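Local coordinates for soluble lytic murein transglycosylase (Pseudomonas aeruginosa, PDB 5OHU), which probably cleaves the glycan strands of peptidoglycan as a lytic transglycosylase, acting in both exolytic and endolytic turnover of the cell wall, at residues 113-116 with 117-121; 175-178 with 179-182; 603-606 with 607-610. All blocks are in the same frame, centred on the assembly; numbering follows the deposited sequence.

Interaction 1 (113-116 with 117-121); sequences KTFV and NYYDP
F115 and Y119 stand one helical turn apart and send their rings out side by side in the same direction. The planes are nearly parallel, 5° apart, but they are slid so far past each other that the centroids are 5.8 Å apart and overlap is slight. Contact is made lower down: CE1 of F115 lies 3.9 Å from CB of Y119, at the root of the tyrosine side chain. Both residues place CG anti to their own backbone N (chi1 179° in F115 and 166° in Y119), which keeps the two rings on a common heading. Neighbouring helices add to the apolar surroundings. L131 of helix 126-138 and L103 of helix 95-108 pack on F115, while Y132 stacks on the Y119 ring, whose hydroxyl is bonded to D129.

Residues 113-118 form the C-terminal part of helix 112-118, a short member of the all-helical N-terminal part of the chain, and Y119 is the first residue to leave helical geometry.

The backbone bonds record how the helix runs out. N117 N donates to K113 O at 3.3 Å. F115 O then receives two amides, Y118 N at 3.0 Å and Y119 N at 2.8 Å in a weak, bent bond; Y118 N also makes a weak bond to T114 O.

Among the remaining side chains, the Y118 ring turns its edge to T114 O, with CD2 3.4 Å away and the oxygen in the ring plane. The T114 hydroxyl is hydrogen-bonded to D111, just ahead of the helix.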
ATOM      1  N   LYS A 113     -37.020   7.597  -4.868  1.00 18.16           N
ATOM      2  CA  LYS A 113     -36.764   8.990  -4.518  1.00 25.88           C
ATOM      3  C   LYS A 113     -35.899   9.100  -3.269  1.00 27.56           C
ATOM      4  O   LYS A 113     -35.005   9.953  -3.197  1.00 36.09           O
ATOM      5  CB  LYS A 113     -38.079   9.744  -4.323  1.00 25.90           C
ATOM      6  CG  LYS A 113     -38.833  10.039  -5.613  1.00 35.78           C
ATOM      7  CD  LYS A 113     -40.085  10.870  -5.336  1.00 50.36           C
ATOM      8  CE  LYS A 113     -40.758  11.352  -6.614  1.00 59.89           C
ATOM      9  NZ  LYS A 113     -41.721  10.351  -7.157  1.00 68.34           N
ATOM     10  N   THR A 114     -36.151   8.251  -2.279  1.00 21.50           N
ATOM     11  CA  THR A 114     -35.332   8.234  -1.074  1.00 24.57           C
ATOM     12  C   THR A 114     -33.965   7.608  -1.340  1.00 24.48           C
ATOM     13  O   THR A 114     -32.960   8.047  -0.781  1.00 18.36           O
ATOM     14  CB  THR A 114     -36.063   7.472   0.032  1.00 24.99           C
ATOM     15  OG1 THR A 114     -37.405   7.967   0.140  1.00 23.27           O
ATOM     16  CG2 THR A 114     -35.347   7.640   1.355  1.00 19.23           C
ATOM     17  N   PHE A 115     -33.919   6.575  -2.180  1.00 17.96           N
ATOM     18  CA  PHE A 115     -32.641   5.983  -2.558  1.00 24.67           C
ATOM     19  C   PHE A 115     -31.695   7.033  -3.137  1.00 24.50           C
ATOM     20  O   PHE A 115     -30.559   7.169  -2.673  1.00 17.40           O
ATOM     21  CB  PHE A 115     -32.854   4.851  -3.559  1.00 17.24           C
ATOM     22  CG  PHE A 115     -31.577   4.199  -4.021  1.00 16.85           C
ATOM     23  CD1 PHE A 115     -30.897   4.676  -5.127  1.00 16.62           C
ATOM     24  CD2 PHE A 115     -31.078   3.085  -3.367  1.00 16.74           C
ATOM     25  CE1 PHE A 115     -29.709   4.079  -5.555  1.00 16.28           C
ATOM     26  CE2 PHE A 115     -29.905   2.482  -3.778  1.00 18.23           C
ATOM     27  CZ  PHE A 115     -29.219   2.970  -4.885  1.00 16.17           C
ATOM     28  N   VAL A 116     -32.145   7.791  -4.147  1.00 17.67           N
ATOM     29  CA  VAL A 116     -31.209   8.719  -4.772  1.00 19.06           C
ATOM     30  C   VAL A 116     -30.883   9.887  -3.866  1.00 17.76           C
ATOM     31  O   VAL A 116     -29.828  10.503  -4.032  1.00 18.79           O
ATOM     32  CB  VAL A 116     -31.659   9.260  -6.147  1.00 19.05           C
ATOM     33  CG1 VAL A 116     -31.674   8.154  -7.180  1.00 21.29           C
ATOM     34  CG2 VAL A 116     -32.993  10.034  -6.086  1.00 17.77           C
ATOM     35  N   ASN A 117     -31.739  10.217  -2.909  1.00 18.15           N
ATOM     36  CA  ASN A 117     -31.368  11.285  -1.994  1.00 18.51           C
ATOM     37  C   ASN A 117     -30.166  10.883  -1.151  1.00 18.40           C
ATOM     38  O   ASN A 117     -29.408  11.745  -0.702  1.00 18.57           O
ATOM     39  CB  ASN A 117     -32.542  11.654  -1.084  1.00 18.98           C
ATOM     40  CG  ASN A 117     -33.577  12.511  -1.779  1.00 37.30           C
ATOM     41  OD1 ASN A 117     -33.362  12.982  -2.898  1.00 19.06           O
ATOM     42  ND2 ASN A 117     -34.705  12.742  -1.105  1.00 19.61           N
ATOM     43  N   TYR A 118     -29.985   9.587  -0.918  1.00 18.14           N
ATOM     44  CA  TYR A 118     -28.947   9.117  -0.016  1.00 18.08           C
ATOM     45  C   TYR A 118     -27.865   8.279  -0.663  1.00 17.60           C
ATOM     46  O   TYR A 118     -26.884   7.961   0.021  1.00 17.54           O
ATOM     47  CB  TYR A 118     -29.568   8.320   1.142  1.00 18.32           C
ATOM     48  CG  TYR A 118     -30.232   9.258   2.102  1.00 18.86           C
ATOM     49  CD1 TYR A 118     -29.508   9.868   3.108  1.00 19.15           C
ATOM     50  CD2 TYR A 118     -31.562   9.599   1.943  1.00 19.11           C
ATOM     51  CE1 TYR A 118     -30.106  10.756   3.960  1.00 19.69           C
ATOM     52  CE2 TYR A 118     -32.165  10.484   2.785  1.00 19.64           C
ATOM     53  CZ  TYR A 118     -31.436  11.054   3.802  1.00 19.93           C
ATOM     54  OH  TYR A 118     -32.042  11.945   4.647  1.00 25.45           O
ATOM     55  N   TYR A 119     -27.990   7.934  -1.945  1.00 17.28           N
ATOM     56  CA  TYR A 119     -26.940   7.180  -2.615  1.00 16.84           C
ATOM     57  C   TYR A 119     -25.659   8.002  -2.711  1.00 17.90           C
ATOM     58  O   TYR A 119     -25.651   9.089  -3.290  1.00 20.01           O
ATOM     59  CB  TYR A 119     -27.388   6.752  -4.007  1.00 16.58           C
ATOM     60  CG  TYR A 119     -26.232   6.273  -4.840  1.00 21.96           C
ATOM     61  CD1 TYR A 119     -25.513   5.153  -4.469  1.00 25.04           C
ATOM     62  CD2 TYR A 119     -25.831   6.962  -5.972  1.00 23.26           C
ATOM     63  CE1 TYR A 119     -24.433   4.726  -5.202  1.00 23.12           C
ATOM     64  CE2 TYR A 119     -24.746   6.534  -6.721  1.00 24.93           C
ATOM     65  CZ  TYR A 119     -24.053   5.419  -6.334  1.00 18.68           C
ATOM     66  OH  TYR A 119     -22.975   4.974  -7.079  1.00 18.54           O
ATOM     67  N   ASP A 120     -24.571   7.454  -2.180  1.00 24.58           N
ATOM     68  CA  ASP A 120     -23.256   8.096  -2.193  1.00 16.53           C
ATOM     69  C   ASP A 120     -22.262   7.260  -2.986  1.00 21.48           C
ATOM     70  O   ASP A 120     -21.810   6.214  -2.487  1.00 19.76           O
ATOM     71  CB  ASP A 120     -22.727   8.281  -0.772  1.00 16.78           C
ATOM     72  CG  ASP A 120     -21.468   9.159  -0.723  1.00 27.30           C
ATOM     73  OD1 ASP A 120     -20.905   9.483  -1.797  1.00 23.32           O
ATOM     74  OD2 ASP A 120     -21.081   9.575   0.383  1.00 21.90           O
ATOM     75  N   PRO A 121     -21.852   7.685  -4.180  1.00 19.04           N
ATOM     76  CA  PRO A 121     -20.805   6.943  -4.907  1.00 19.88           C
ATOM     77  C   PRO A 121     -19.548   6.715  -4.089  1.00 25.14           C
ATOM     78  O   PRO A 121     -18.871   5.693  -4.270  1.00 24.35           O
ATOM     79  CB  PRO A 121     -20.505   7.843  -6.110  1.00 21.46           C
ATOM     80  CG  PRO A 121     -21.716   8.690  -6.294  1.00 27.66           C
ATOM     81  CD  PRO A 121     -22.380   8.827  -4.943  1.00 24.48           C
TER

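Interaction 2 (175-178 with 179-182); sequences QLTE and EKVW
An N-cap begins helix 178-190, with T177 as the capping residue and the lysine three positions on, K180, folded back along the incoming loop. OG1 of T177 accepts from K180 N at 3.3 Å with an N-H...O angle of 155°. Its chi1 of 72° sets the hydroxyl between the backbone N and the carbonyl carbon, which turns it to the first turn of the helix. Regular helical bonding starts at once: V181 N reaches T177 O at 3.1 Å, and W182 N reaches E178 O at 2.8 Å.

The K180 side chain runs extended past the cap. Its CG passes 3.4 Å from T177 OG1, and NZ ends at Q175 O, modelled at 2.4 Å, a length too short to be taken literally. L176, at the centre of an inverse gamma turn, crosses V181 at about a right angle, its CG 4.0 Å from V181 CG2. W170 of helix 161-172 borders Q175 and L176, and the K180 side chain also touches it.

The E178 side chain extends to the 204-207 loop, where OE2 accepts from the amides of T206 and L207. Two N-H groups converging on one carboxylate oxygen would probably stabilise its negative charge, while the threonine hydroxyl gives the K180 amide a straighter acceptor alongside its weak bond to T177 O.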
ATOM      1  N   GLN A 175     -27.318  -3.504 -25.613  1.00 38.62           N
ATOM      2  CA  GLN A 175     -26.036  -2.836 -25.459  1.00 30.62           C
ATOM      3  C   GLN A 175     -24.873  -3.786 -25.267  1.00 26.28           C
ATOM      4  O   GLN A 175     -23.725  -3.352 -25.358  1.00 31.70           O
ATOM      5  CB  GLN A 175     -26.085  -1.888 -24.266  1.00 30.95           C
ATOM      6  CG  GLN A 175     -27.202  -0.892 -24.365  1.00 38.92           C
ATOM      7  CD  GLN A 175     -27.144  -0.117 -25.664  1.00 36.40           C
ATOM      8  OE1 GLN A 175     -28.071  -0.180 -26.475  1.00 40.18           O
ATOM      9  NE2 GLN A 175     -26.052   0.613 -25.875  1.00 22.62           N
ATOM     10  N   LEU A 176     -25.126  -5.058 -24.983  1.00 30.08           N
ATOM     11  CA  LEU A 176     -24.046  -5.979 -24.641  1.00 34.18           C
ATOM     12  C   LEU A 176     -23.570  -6.659 -25.919  1.00 29.61           C
ATOM     13  O   LEU A 176     -24.006  -7.748 -26.288  1.00 35.70           O
ATOM     14  CB  LEU A 176     -24.510  -6.982 -23.593  1.00 28.88           C
ATOM     15  CG  LEU A 176     -23.426  -7.981 -23.195  1.00 30.37           C
ATOM     16  CD1 LEU A 176     -22.259  -7.264 -22.550  1.00 32.85           C
ATOM     17  CD2 LEU A 176     -23.999  -9.027 -22.274  1.00 33.03           C
ATOM     18  N   THR A 177     -22.670  -5.985 -26.619  1.00 27.67           N
ATOM     19  CA  THR A 177     -22.163  -6.525 -27.870  1.00 33.83           C
ATOM     20  C   THR A 177     -21.116  -7.598 -27.601  1.00 32.39           C
ATOM     21  O   THR A 177     -20.564  -7.702 -26.504  1.00 22.80           O
ATOM     22  CB  THR A 177     -21.550  -5.427 -28.735  1.00 32.05           C
ATOM     23  OG1 THR A 177     -20.307  -5.016 -28.158  1.00 39.27           O
ATOM     24  CG2 THR A 177     -22.498  -4.227 -28.828  1.00 28.44           C
ATOM     25  N   GLU A 178     -20.844  -8.407 -28.629  1.00 35.56           N
ATOM     26  CA  GLU A 178     -19.777  -9.395 -28.497  1.00 30.11           C
ATOM     27  C   GLU A 178     -18.449  -8.728 -28.151  1.00 21.51           C
ATOM     28  O   GLU A 178     -17.663  -9.266 -27.366  1.00 28.48           O
ATOM     29  CB  GLU A 178     -19.642 -10.230 -29.772  1.00 33.23           C
ATOM     30  CG  GLU A 178     -18.539 -11.281 -29.650  1.00 37.96           C
ATOM     31  CD  GLU A 178     -18.460 -12.226 -30.828  1.00 40.93           C
ATOM     32  OE1 GLU A 178     -18.507 -11.756 -31.983  1.00 43.58           O
ATOM     33  OE2 GLU A 178     -18.352 -13.447 -30.589  1.00 42.87           O
ATOM     34  N   GLU A 179     -18.198  -7.535 -28.687  1.00 17.14           N
ATOM     35  CA  GLU A 179     -16.938  -6.862 -28.396  1.00 20.28           C
ATOM     36  C   GLU A 179     -16.817  -6.534 -26.906  1.00 24.71           C
ATOM     37  O   GLU A 179     -15.737  -6.659 -26.323  1.00 18.88           O
ATOM     38  CB  GLU A 179     -16.827  -5.606 -29.262  1.00 25.08           C
ATOM     39  CG  GLU A 179     -15.576  -4.742 -29.030  1.00 41.85           C
ATOM     40  CD  GLU A 179     -14.268  -5.452 -29.413  1.00 59.39           C
ATOM     41  OE1 GLU A 179     -13.200  -5.027 -28.933  1.00 64.16           O
ATOM     42  OE2 GLU A 179     -14.293  -6.448 -30.174  1.00 67.87           O
ATOM     43  N   LYS A 180     -17.928  -6.155 -26.258  1.00 25.36           N
ATOM     44  CA  LYS A 180     -17.896  -5.863 -24.824  1.00 22.19           C
ATOM     45  C   LYS A 180     -17.762  -7.128 -23.986  1.00 21.58           C
ATOM     46  O   LYS A 180     -17.140  -7.096 -22.917  1.00 20.85           O
ATOM     47  CB  LYS A 180     -19.150  -5.093 -24.409  1.00 23.55           C
ATOM     48  CG  LYS A 180     -19.297  -3.765 -25.117  1.00 24.86           C
ATOM     49  CD  LYS A 180     -20.660  -3.173 -24.840  1.00 30.11           C
ATOM     50  CE  LYS A 180     -20.823  -1.822 -25.497  1.00 24.71           C
ATOM     51  NZ  LYS A 180     -22.255  -1.413 -25.486  1.00 24.60           N
ATOM     52  N   VAL A 181     -18.349  -8.241 -24.431  1.00 14.04           N
ATOM     53  CA  VAL A 181     -18.058  -9.525 -23.801  1.00 23.71           C
ATOM     54  C   VAL A 181     -16.572  -9.827 -23.906  1.00 24.62           C
ATOM     55  O   VAL A 181     -15.922 -10.218 -22.927  1.00 18.19           O
ATOM     56  CB  VAL A 181     -18.896 -10.647 -24.439  1.00 26.26           C
ATOM     57  CG1 VAL A 181     -18.668 -11.970 -23.688  1.00 14.12           C
ATOM     58  CG2 VAL A 181     -20.365 -10.271 -24.450  1.00 14.34           C
ATOM     59  N   TRP A 182     -16.016  -9.638 -25.105  1.00 23.46           N
ATOM     60  CA  TRP A 182     -14.600  -9.891 -25.335  1.00 17.75           C
ATOM     61  C   TRP A 182     -13.714  -9.044 -24.423  1.00 18.80           C
ATOM     62  O   TRP A 182     -12.799  -9.569 -23.780  1.00 19.35           O
ATOM     63  CB  TRP A 182     -14.267  -9.642 -26.806  1.00 24.03           C
ATOM     64  CG  TRP A 182     -12.822  -9.915 -27.145  1.00 22.15           C
ATOM     65  CD1 TRP A 182     -11.833  -8.989 -27.279  1.00 23.38           C
ATOM     66  CD2 TRP A 182     -12.215 -11.193 -27.375  1.00 16.68           C
ATOM     67  NE1 TRP A 182     -10.642  -9.611 -27.590  1.00 31.14           N
ATOM     68  CE2 TRP A 182     -10.850 -10.962 -27.659  1.00 24.83           C
ATOM     69  CE3 TRP A 182     -12.691 -12.505 -27.381  1.00 18.79           C
ATOM     70  CZ2 TRP A 182      -9.953 -12.003 -27.945  1.00 23.57           C
ATOM     71  CZ3 TRP A 182     -11.801 -13.540 -27.660  1.00 14.81           C
ATOM     72  CH2 TRP A 182     -10.449 -13.282 -27.942  1.00 15.32           C
TER

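Interaction 3 (603-606 with 607-610); sequences PFDE and TRQY
D605 and R608 form a salt bridge across the first turn of helix 605-624, a long helix near the C-terminal end of the chain that follows F604 at the N-cap position and packs against helices 493-504 and 569-578 of the SLT domain. The bridge joins a buried arginine to an exposed aspartate, which with E606 and Q609 makes up the solvent side. NH1 of R608 donates to D605 OD1 at 2.9 Å, with an N-H...O angle of 158°. The oxygen lies in the guanidinium plane, at its edge, but is itself met on the anti side of the carboxylate; the two groups are turned 57° apart. A bend at chi3 (-49°) brings the arginine head back beside the aspartate, and its NE is held by the carbonyl of E600. R315, from far earlier in the chain, brings a second guanidinium close to NH1, so the aspartate probably eases a local excess of positive charge.

The packed side carries F604, T607 and Y610. T607 OG1 sits at the F604 ring edge, 3.8 Å from CD2, and bonds weakly to N577. The Y610 hydroxyl bonds to E503.

Along the backbone R608 N meets F604 O at 3.0 Å, and Y610 N meets E606 O at 2.9 Å. One water bridges the polar groups, donating to D605 OD1 and to P603 O at 2.7 Å each and weakly accepting from R608 NH2.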
ATOM      1  N   PRO A 603      14.861  -4.519  -7.088  1.00 13.67           N
ATOM      2  CA  PRO A 603      13.680  -4.675  -7.955  1.00 15.83           C
ATOM      3  C   PRO A 603      12.347  -4.416  -7.270  1.00 20.41           C
ATOM      4  O   PRO A 603      11.418  -3.947  -7.937  1.00 21.25           O
ATOM      5  CB  PRO A 603      13.790  -6.133  -8.435  1.00 13.43           C
ATOM      6  CG  PRO A 603      15.214  -6.535  -8.146  1.00 23.43           C
ATOM      7  CD  PRO A 603      15.588  -5.775  -6.915  1.00 15.10           C
ATOM      8  N   PHE A 604      12.204  -4.731  -5.975  1.00 15.67           N
ATOM      9  CA  PHE A 604      10.927  -4.565  -5.275  1.00 19.91           C
ATOM     10  C   PHE A 604      10.834  -3.157  -4.696  1.00 17.79           C
ATOM     11  O   PHE A 604      11.648  -2.793  -3.844  1.00 19.86           O
ATOM     12  CB  PHE A 604      10.770  -5.578  -4.138  1.00 18.57           C
ATOM     13  CG  PHE A 604      10.763  -7.018  -4.579  1.00 22.84           C
ATOM     14  CD1 PHE A 604      10.733  -7.364  -5.924  1.00 16.74           C
ATOM     15  CD2 PHE A 604      10.771  -8.039  -3.620  1.00 23.62           C
ATOM     16  CE1 PHE A 604      10.726  -8.704  -6.310  1.00 25.31           C
ATOM     17  CE2 PHE A 604      10.759  -9.378  -3.991  1.00 27.32           C
ATOM     18  CZ  PHE A 604      10.734  -9.719  -5.339  1.00 22.15           C
ATOM     19  N   ASP A 605       9.825  -2.387  -5.134  1.00 15.26           N
ATOM     20  CA  ASP A 605       9.578  -1.067  -4.558  1.00 11.85           C
ATOM     21  C   ASP A 605       9.485  -1.134  -3.046  1.00 19.87           C
ATOM     22  O   ASP A 605       9.971  -0.236  -2.344  1.00 15.17           O
ATOM     23  CB  ASP A 605       8.271  -0.461  -5.080  1.00 15.51           C
ATOM     24  CG  ASP A 605       8.368   0.062  -6.501  1.00 26.94           C
ATOM     25  OD1 ASP A 605       9.484   0.299  -7.001  1.00 23.61           O
ATOM     26  OD2 ASP A 605       7.298   0.274  -7.108  1.00 30.35           O
ATOM     27  N   GLU A 606       8.812  -2.166  -2.526  1.00 18.80           N
ATOM     28  CA  GLU A 606       8.623  -2.265  -1.086  1.00 20.68           C
ATOM     29  C   GLU A 606       9.958  -2.410  -0.384  1.00 21.10           C
ATOM     30  O   GLU A 606      10.208  -1.770   0.645  1.00 16.02           O
ATOM     31  CB  GLU A 606       7.723  -3.447  -0.724  1.00 15.78           C
ATOM     32  CG  GLU A 606       7.963  -3.898   0.723  1.00 25.50           C
ATOM     33  CD  GLU A 606       6.931  -4.866   1.258  1.00 43.71           C
ATOM     34  OE1 GLU A 606       6.011  -5.266   0.513  1.00 43.99           O
ATOM     35  OE2 GLU A 606       7.051  -5.233   2.446  1.00 55.67           O
ATOM     36  N   THR A 607      10.828  -3.266  -0.918  1.00 14.95           N
ATOM     37  CA  THR A 607      12.073  -3.531  -0.217  1.00 11.57           C
ATOM     38  C   THR A 607      13.007  -2.329  -0.298  1.00 14.15           C
ATOM     39  O   THR A 607      13.706  -2.011   0.676  1.00 12.70           O
ATOM     40  CB  THR A 607      12.722  -4.783  -0.779  1.00 14.99           C
ATOM     41  OG1 THR A 607      11.794  -5.865  -0.679  1.00 13.22           O
ATOM     42  CG2 THR A 607      13.958  -5.120   0.014  1.00 11.41           C
ATOM     43  N   ARG A 608      13.003  -1.626  -1.432  1.00 11.39           N
ATOM     44  CA  ARG A 608      13.836  -0.428  -1.547  1.00 15.67           C
ATOM     45  C   ARG A 608      13.451   0.599  -0.490  1.00 18.19           C
ATOM     46  O   ARG A 608      14.314   1.133   0.222  1.00 12.82           O
ATOM     47  CB  ARG A 608      13.730   0.181  -2.947  1.00 11.24           C
ATOM     48  CG  ARG A 608      14.438   1.570  -3.022  1.00 13.69           C
ATOM     49  CD  ARG A 608      14.114   2.362  -4.283  1.00 24.10           C
ATOM     50  NE  ARG A 608      14.272   1.526  -5.465  1.00 38.39           N
ATOM     51  CZ  ARG A 608      13.275   1.067  -6.217  1.00 38.73           C
ATOM     52  NH1 ARG A 608      11.999   1.394  -5.954  1.00 11.13           N
ATOM     53  NH2 ARG A 608      13.570   0.296  -7.253  1.00 25.74           N
ATOM     54  N   GLN A 609      12.145   0.846  -0.336  1.00 11.85           N
ATOM     55  CA  GLN A 609      11.690   1.830   0.642  1.00 12.18           C
ATOM     56  C   GLN A 609      11.915   1.331   2.063  1.00 12.41           C
ATOM     57  O   GLN A 609      12.282   2.109   2.951  1.00 12.67           O
ATOM     58  CB  GLN A 609      10.209   2.151   0.427  1.00 14.65           C
ATOM     59  CG  GLN A 609       9.738   3.376   1.209  1.00 14.37           C
ATOM     60  CD  GLN A 609      10.473   4.640   0.769  1.00 21.11           C
ATOM     61  OE1 GLN A 609      10.518   4.932  -0.417  1.00 20.50           O
ATOM     62  NE2 GLN A 609      11.076   5.377   1.720  1.00 12.94           N
ATOM     63  N   TYR A 610      11.676   0.039   2.298  1.00 12.36           N
ATOM     64  CA  TYR A 610      12.009  -0.560   3.584  1.00 12.59           C
ATOM     65  C   TYR A 610      13.452  -0.247   3.986  1.00 12.59           C
ATOM     66  O   TYR A 610      13.712   0.283   5.073  1.00 14.78           O
ATOM     67  CB  TYR A 610      11.781  -2.072   3.501  1.00 12.48           C
ATOM     68  CG  TYR A 610      11.988  -2.808   4.793  1.00 19.39           C
ATOM     69  CD1 TYR A 610      13.266  -3.170   5.213  1.00 12.74           C
ATOM     70  CD2 TYR A 610      10.902  -3.144   5.605  1.00 13.05           C
ATOM     71  CE1 TYR A 610      13.448  -3.845   6.403  1.00 17.11           C
ATOM     72  CE2 TYR A 610      11.082  -3.818   6.791  1.00 13.35           C
ATOM     73  CZ  TYR A 610      12.352  -4.169   7.188  1.00 17.69           C
ATOM     74  OH  TYR A 610      12.529  -4.858   8.371  1.00 14.41           O
TER
HETATM   75  O   HOH W   1      10.973  -1.362  -8.480  1.00 29.79           O

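In the fold
From the N terminus the three contacts come strictly in series, none nested in or crossing another. Interaction 1 ends helix 112-118 and leads into the loop before helix 126-138, binding that turn to helices 95-108 and 126-138. Interaction 2 spans the end of the loop after helix 161-172 and the start of helix 178-190, joining it to the approach to helix 208-219. Interaction 3 lies over 400 residues further on, starting helix 605-624 against helices 569-578, 580-586 and 493-504. Centre to centre, interactions 1 and 2 are 30 Å apart, and interaction 3 is 42 Å from interaction 1 and 40 Å from interaction 2, although R315 brings the earlier helical region beside it.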